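Local coordinates for putative calcium-regulated periplasmic protein (Bacteroides thetaiotaomicron, PDB 3DB7), which binds calcium ions and is probably a periplasmic protein of the PepSY-like family, though its precise cellular role is not established, at residues K34-F39 and K53-K58; Q18-Q23 and G60-V65. All coordinates share one frame; numbering follows the deposited sequence.

Contact 1: K34-F39 and K53-K58; sequences KMESDF and KVEFDK. With CA (calcium ion), chain B; CA (calcium ion), chain C.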
loop_
_atom_site.group_PDB
_atom_site.type_symbol
_atom_site.label_atom_id
_atom_site.label_comp_id
_atom_site.label_asym_id
_atom_site.label_seq_id
_atom_site.Cartn_x
_atom_site.Cartn_y
_atom_site.Cartn_z
ATOM N N LYS A 34 -19.836 -7.895 -0.332
ATOM C CA LYS A 34 -19.969 -7.769 -1.776
ATOM C C LYS A 34 -18.902 -8.590 -2.497
ATOM O O LYS A 34 -17.831 -8.833 -1.976
ATOM C CB LYS A 34 -19.892 -6.315 -2.239
ATOM C CG LYS A 34 -18.522 -5.724 -2.138
ATOM C CD LYS A 34 -18.471 -4.265 -2.639
ATOM C CE LYS A 34 -17.025 -3.782 -2.814
ATOM N NZ LYS A 34 -16.973 -2.276 -2.964
HETATM N N MSE A 35 -19.217 -8.966 -3.726
HETATM C CA MSE A 35 -18.262 -9.405 -4.696
HETATM C C MSE A 35 -17.829 -8.196 -5.519
HETATM O O MSE A 35 -18.644 -7.417 -6.036
HETATM C CB MSE A 35 -18.887 -10.441 -5.609
HETATM C CG MSE A 35 -17.836 -11.160 -6.413
HETATM SE SE MSE A 35 -18.451 -12.584 -7.596
HETATM C CE MSE A 35 -19.595 -11.437 -8.583
ATOM N N GLU A 36 -16.506 -8.058 -5.609
ATOM C CA GLU A 36 -15.820 -6.969 -6.334
ATOM C C GLU A 36 -15.162 -7.618 -7.524
ATOM O O GLU A 36 -14.599 -8.697 -7.418
ATOM C CB GLU A 36 -14.850 -6.276 -5.406
ATOM C CG GLU A 36 -14.045 -5.156 -6.046
ATOM C CD GLU A 36 -12.944 -4.633 -5.123
ATOM O OE1 GLU A 36 -13.277 -4.364 -3.959
ATOM O OE2 GLU A 36 -11.778 -4.518 -5.560
ATOM N N SER A 37 -15.258 -6.999 -8.678
ATOM C CA SER A 37 -14.663 -7.629 -9.857
ATOM C C SER A 37 -14.399 -6.654 -10.961
ATOM O O SER A 37 -14.931 -5.523 -10.966
ATOM C CB SER A 37 -15.537 -8.785 -10.374
ATOM O OG SER A 37 -16.735 -8.253 -10.903
ATOM N N ASP A 38 -13.523 -7.097 -11.860
ATOM C CA ASP A 38 -13.344 -6.435 -13.153
ATOM C C ASP A 38 -13.009 -7.547 -14.138
ATOM O O ASP A 38 -13.223 -8.734 -13.827
ATOM C CB ASP A 38 -12.210 -5.381 -13.078
ATOM C CG ASP A 38 -12.323 -4.298 -14.157
ATOM O OD1 ASP A 38 -13.057 -3.283 -13.957
ATOM O OD2 ASP A 38 -11.655 -4.453 -15.211
ATOM N N PHE A 39 -12.474 -7.200 -15.315
ATOM C CA PHE A 39 -12.251 -8.240 -16.320
ATOM C C PHE A 39 -11.318 -9.358 -15.863
ATOM O O PHE A 39 -11.488 -10.518 -16.240
ATOM C CB PHE A 39 -11.750 -7.660 -17.634
ATOM C CG PHE A 39 -12.780 -6.806 -18.334
ATOM C CD1 PHE A 39 -14.012 -7.335 -18.704
ATOM C CD2 PHE A 39 -12.521 -5.478 -18.597
ATOM C CE1 PHE A 39 -14.953 -6.536 -19.366
ATOM C CE2 PHE A 39 -13.467 -4.686 -19.243
ATOM C CZ PHE A 39 -14.682 -5.225 -19.610
ATOM N N LYS A 53 -12.874 -3.527 7.605
ATOM C CA LYS A 53 -13.093 -4.268 6.367
ATOM C C LYS A 53 -12.088 -5.381 6.207
ATOM O O LYS A 53 -10.897 -5.227 6.561
ATOM C CB LYS A 53 -12.980 -3.317 5.144
ATOM C CG LYS A 53 -13.415 -3.935 3.835
ATOM C CD LYS A 53 -12.914 -3.153 2.621
ATOM C CE LYS A 53 -11.476 -3.464 2.280
ATOM N NZ LYS A 53 -10.959 -2.792 1.050
ATOM N N VAL A 54 -12.546 -6.464 5.612
ATOM C CA VAL A 54 -11.643 -7.498 5.154
ATOM C C VAL A 54 -11.909 -7.779 3.698
ATOM O O VAL A 54 -13.074 -7.811 3.272
ATOM C CB VAL A 54 -11.802 -8.840 5.920
ATOM C CG1 VAL A 54 -10.808 -9.892 5.411
ATOM C CG2 VAL A 54 -11.579 -8.615 7.424
ATOM N N GLU A 55 -10.854 -7.940 2.906
ATOM C CA GLU A 55 -10.966 -8.372 1.521
ATOM C C GLU A 55 -10.288 -9.688 1.357
ATOM O O GLU A 55 -9.193 -9.910 1.906
ATOM C CB GLU A 55 -10.364 -7.354 0.566
ATOM C CG GLU A 55 -10.639 -7.678 -0.904
ATOM C CD GLU A 55 -10.481 -6.464 -1.800
ATOM O OE1 GLU A 55 -9.777 -5.453 -1.416
ATOM O OE2 GLU A 55 -11.075 -6.497 -2.885
ATOM N N PHE A 56 -10.915 -10.551 0.565
ATOM C CA PHE A 56 -10.489 -11.910 0.302
ATOM C C PHE A 56 -10.324 -12.131 -1.181
ATOM O O PHE A 56 -11.031 -11.523 -2.002
ATOM C CB PHE A 56 -11.526 -12.929 0.812
ATOM C CG PHE A 56 -11.901 -12.789 2.261
ATOM C CD1 PHE A 56 -11.209 -13.525 3.227
ATOM C CD2 PHE A 56 -12.998 -12.045 2.661
ATOM C CE1 PHE A 56 -11.575 -13.436 4.544
ATOM C CE2 PHE A 56 -13.367 -11.964 3.996
ATOM C CZ PHE A 56 -12.662 -12.657 4.913
ATOM N N ASP A 57 -9.415 -13.019 -1.508
ATOM C CA ASP A 57 -9.298 -13.446 -2.923
ATOM C C ASP A 57 -10.431 -14.366 -3.280
ATOM O O ASP A 57 -11.278 -14.669 -2.436
ATOM C CB ASP A 57 -7.909 -14.044 -3.232
ATOM C CG ASP A 57 -7.642 -15.374 -2.604
ATOM O OD1 ASP A 57 -8.551 -16.053 -2.117
ATOM O OD2 ASP A 57 -6.448 -15.786 -2.705
ATOM N N LYS A 58 -10.426 -14.795 -4.530
ATOM C CA LYS A 58 -11.523 -15.602 -5.063
ATOM C C LYS A 58 -11.684 -16.933 -4.346
ATOM O O LYS A 58 -12.773 -17.549 -4.398
ATOM C CB LYS A 58 -11.350 -15.845 -6.591
ATOM C CG LYS A 58 -10.148 -16.658 -6.903
ATOM C CD LYS A 58 -9.876 -16.811 -8.412
ATOM C CE LYS A 58 -8.695 -17.727 -8.626
HETATM CA CA CA B . -11.027 -3.996 -3.029
HETATM CA CA CA C . -7.754 -4.365 -1.141
HETATM O O HOH W 1 -5.403 -4.243 -0.405
HETATM O O HOH W 2 -6.995 -6.658 -1.140
#
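E36 and E55 meet through a calcium ion, chain B, which both carboxylates chelate with two oxygens. On the E36 side OE1 lies 2.5 Å and OE2 2.7 Å from this calcium. E55 is more symmetric, with OE1 and OE2 each 2.5 Å from the same ion. The two side chains cross at about a right angle, their carboxylate planes 64° apart, and E36 OE1 stands 3.2 Å from E55 OE2, a spacing of two carboxylate oxygens that the shared calcium probably makes tolerable. E55 OE1 also bridges to the second calcium, chain C, at 2.3 Å, where two waters bind as well. Both glutamates have CG anti to the backbone N (chi1 178° in E36, -172° in E55) and run extended beyond it, which carries the carboxylates across the 9.3 Å between the CA atoms of E36 and E55. Strand 41-48 lies between the two strands and supplies E45 to the first calcium. In the second shell, Y41 OH hydrogen-bonds E36 OE2 and S43 OG hydrogen-bonds E55 OE2. K53 NZ makes a long salt bridge to E55 OE1 and hydrogen-bonds E45 and E64. With so many acidic groups gathered here, the calcium ions and K53 probably offset their mutual repulsion and keep the carboxylates ionised. With D124 and D126 of the second subunit sharing the ions, calcium binding is consistent with joining the sheet to that subunit.

Contact 2: Q18-Q23 and G60-V65; sequences QQFIKQ and GNWEEV. With CA (calcium ion), chain C.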
loop_
_atom_site.group_PDB
_atom_site.type_symbol
_atom_site.label_atom_id
_atom_site.label_comp_id
_atom_site.label_asym_id
_atom_site.label_seq_id
_atom_site.Cartn_x
_atom_site.Cartn_y
_atom_site.Cartn_z
ATOM N N GLN A 18 -15.859 -17.155 5.221
ATOM C CA GLN A 18 -16.860 -17.280 6.273
ATOM C C GLN A 18 -16.211 -17.753 7.575
ATOM O O GLN A 18 -16.480 -17.246 8.682
ATOM C CB GLN A 18 -17.949 -18.248 5.851
ATOM C CG GLN A 18 -18.794 -17.726 4.697
ATOM C CD GLN A 18 -19.982 -18.586 4.420
ATOM O OE1 GLN A 18 -20.797 -18.809 5.316
ATOM N NE2 GLN A 18 -20.068 -19.160 3.208
ATOM N N GLN A 19 -15.302 -18.700 7.467
ATOM C CA GLN A 19 -14.617 -19.205 8.665
ATOM C C GLN A 19 -13.706 -18.141 9.277
ATOM O O GLN A 19 -13.650 -17.988 10.483
ATOM C CB GLN A 19 -13.808 -20.459 8.333
ATOM C CG GLN A 19 -14.672 -21.729 8.044
ATOM C CD GLN A 19 -13.977 -22.769 7.174
ATOM O OE1 GLN A 19 -14.640 -23.621 6.563
ATOM N NE2 GLN A 19 -12.659 -22.689 7.086
ATOM N N PHE A 20 -13.052 -17.372 8.432
ATOM C CA PHE A 20 -12.149 -16.341 8.909
ATOM C C PHE A 20 -12.900 -15.288 9.713
ATOM O O PHE A 20 -12.455 -14.825 10.753
ATOM C CB PHE A 20 -11.420 -15.724 7.722
ATOM C CG PHE A 20 -10.341 -14.729 8.096
ATOM C CD1 PHE A 20 -9.069 -15.158 8.310
ATOM C CD2 PHE A 20 -10.601 -13.384 8.142
ATOM C CE1 PHE A 20 -8.061 -14.241 8.606
ATOM C CE2 PHE A 20 -9.548 -12.469 8.424
ATOM C CZ PHE A 20 -8.306 -12.944 8.651
ATOM N N ILE A 21 -14.056 -14.878 9.205
ATOM C CA ILE A 21 -14.912 -13.873 9.866
ATOM C C ILE A 21 -15.350 -14.366 11.243
ATOM O O ILE A 21 -15.287 -13.670 12.221
ATOM C CB ILE A 21 -16.151 -13.542 8.933
ATOM C CG1 ILE A 21 -15.668 -12.816 7.656
ATOM C CG2 ILE A 21 -17.232 -12.715 9.681
ATOM C CD1 ILE A 21 -16.713 -12.824 6.621
ATOM N N LYS A 22 -15.785 -15.613 11.281
ATOM C CA LYS A 22 -16.228 -16.201 12.535
ATOM C C LYS A 22 -15.066 -16.330 13.504
ATOM O O LYS A 22 -15.224 -16.064 14.701
ATOM C CB LYS A 22 -16.943 -17.524 12.279
ATOM C CG LYS A 22 -18.315 -17.225 11.698
ATOM C CD LYS A 22 -19.053 -18.393 11.130
ATOM C CE LYS A 22 -20.502 -17.980 10.851
ATOM N NZ LYS A 22 -21.259 -17.630 12.099
ATOM N N GLN A 23 -13.906 -16.688 12.981
ATOM C CA GLN A 23 -12.722 -16.899 13.824
ATOM C C GLN A 23 -12.278 -15.609 14.472
ATOM O O GLN A 23 -12.001 -15.551 15.692
ATOM C CB GLN A 23 -11.574 -17.486 13.035
ATOM C CG GLN A 23 -10.324 -17.770 13.889
ATOM C CD GLN A 23 -10.621 -18.718 15.023
ATOM O OE1 GLN A 23 -11.366 -19.688 14.848
ATOM N NE2 GLN A 23 -10.075 -18.422 16.211
ATOM N N GLY A 60 -11.194 -17.198 -0.999
ATOM C CA GLY A 60 -11.502 -16.931 0.387
ATOM C C GLY A 60 -10.287 -16.741 1.285
ATOM O O GLY A 60 -10.438 -16.736 2.523
ATOM N N ASN A 61 -9.106 -16.578 0.694
ATOM C CA ASN A 61 -7.908 -16.285 1.478
ATOM C C ASN A 61 -7.824 -14.799 1.678
ATOM O O ASN A 61 -7.873 -14.036 0.709
ATOM C CB ASN A 61 -6.672 -16.742 0.746
ATOM C CG ASN A 61 -6.656 -18.204 0.512
ATOM O OD1 ASN A 61 -6.615 -18.671 -0.626
ATOM N ND2 ASN A 61 -6.660 -18.935 1.587
ATOM N N TRP A 62 -7.666 -14.356 2.922
ATOM C CA TRP A 62 -7.590 -12.913 3.143
ATOM C C TRP A 62 -6.433 -12.302 2.403
ATOM O O TRP A 62 -5.336 -12.899 2.332
ATOM C CB TRP A 62 -7.541 -12.563 4.631
ATOM C CG TRP A 62 -6.311 -12.925 5.374
ATOM C CD1 TRP A 62 -6.073 -14.084 6.041
ATOM C CD2 TRP A 62 -5.140 -12.095 5.564
ATOM N NE1 TRP A 62 -4.811 -14.037 6.637
ATOM C CE2 TRP A 62 -4.241 -12.821 6.360
ATOM C CE3 TRP A 62 -4.764 -10.812 5.118
ATOM C CZ2 TRP A 62 -3.003 -12.319 6.727
ATOM C CZ3 TRP A 62 -3.564 -10.326 5.489
ATOM C CH2 TRP A 62 -2.700 -11.076 6.303
ATOM N N GLU A 63 -6.669 -11.083 1.898
ATOM C CA GLU A 63 -5.613 -10.282 1.262
ATOM C C GLU A 63 -5.441 -8.915 1.928
ATOM O O GLU A 63 -4.362 -8.325 1.831
ATOM C CB GLU A 63 -5.862 -10.097 -0.225
ATOM C CG GLU A 63 -5.589 -11.342 -1.032
ATOM C CD GLU A 63 -5.791 -11.220 -2.527
ATOM O OE1 GLU A 63 -6.804 -10.653 -2.961
ATOM O OE2 GLU A 63 -4.954 -11.823 -3.242
ATOM N N GLU A 64 -6.485 -8.433 2.633
ATOM C CA GLU A 64 -6.449 -7.136 3.302
ATOM C C GLU A 64 -7.292 -7.210 4.509
ATOM O O GLU A 64 -8.447 -7.636 4.427
ATOM C CB GLU A 64 -6.970 -6.037 2.375
ATOM C CG GLU A 64 -7.051 -4.668 3.026
ATOM C CD GLU A 64 -7.832 -3.617 2.191
ATOM O OE1 GLU A 64 -8.274 -3.906 1.030
ATOM O OE2 GLU A 64 -8.007 -2.515 2.728
ATOM N N VAL A 65 -6.766 -6.863 5.656
ATOM C CA VAL A 65 -7.530 -6.685 6.876
ATOM C C VAL A 65 -7.306 -5.255 7.327
ATOM O O VAL A 65 -6.200 -4.904 7.765
ATOM C CB VAL A 65 -7.084 -7.677 7.975
ATOM C CG1 VAL A 65 -7.863 -7.398 9.266
ATOM C CG2 VAL A 65 -7.267 -9.114 7.499
HETATM CA CA CA C . -7.754 -4.365 -1.141
HETATM O O HOH W 1 -5.403 -4.243 -0.405
HETATM O O HOH W 2 -6.995 -6.658 -1.140
#
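F20, on helix 15-24, packs its ring against the five-membered ring of W62. The closest approach is F20 CE1 to W62 CD1, 3.2 Å, tight for two carbons, and the phenyl tip continues over the indole with F20 CZ 3.8 Å from W62 CG. With centroids 4.7 Å apart and planes at 31°, the rings meet obliquely. W62 has CG between its backbone N and carbonyl carbon (chi1 69°), which swings the indole across the strand toward neighbouring strand 94-99, with V65 CG2 3.6 Å above one of its faces. The looser part is the approach of V65 to the helix, where CG2 comes only to 4.1 Å from F20 CZ; F20 and W62 themselves stay partly open to solvent. Around these rings, I76 touches both F20 and W62, and R99 makes a cation-pi contact with W62. E64 belongs to the other side of the strand: its OE1 binds calcium, chain C, at 2.3 Å, and E63 and E64 both face E55 in a classic beta bulge. One short strand thus separates two chemistries, an apolar aromatic seat for the helix and a carboxylate committed to metal.

In the fold
Contacts 1 and 2 share the antiparallel sheet, through its neighbouring strands 53-56 and 62-66, and their centres lie about 12 Å apart. Backbone pairing joins them directly: E55 O to E63 N, 2.8 Å, and E55 N to E64 O, 2.9 Å, are probable hydrogen bonds. The calcium of chain C and its two waters belong to both. Contact 1 is buried although it lies farther from the chain centre (about 12 Å against about 8 Å, centre to centre), consistent with the second subunit packing over it and adding metal ligands; contact 2 is partly buried. The chemistry divides accordingly: two non-adjacent strands are joined by calcium coordination in contact 1, helix joins sheet by apolar packing in contact 2.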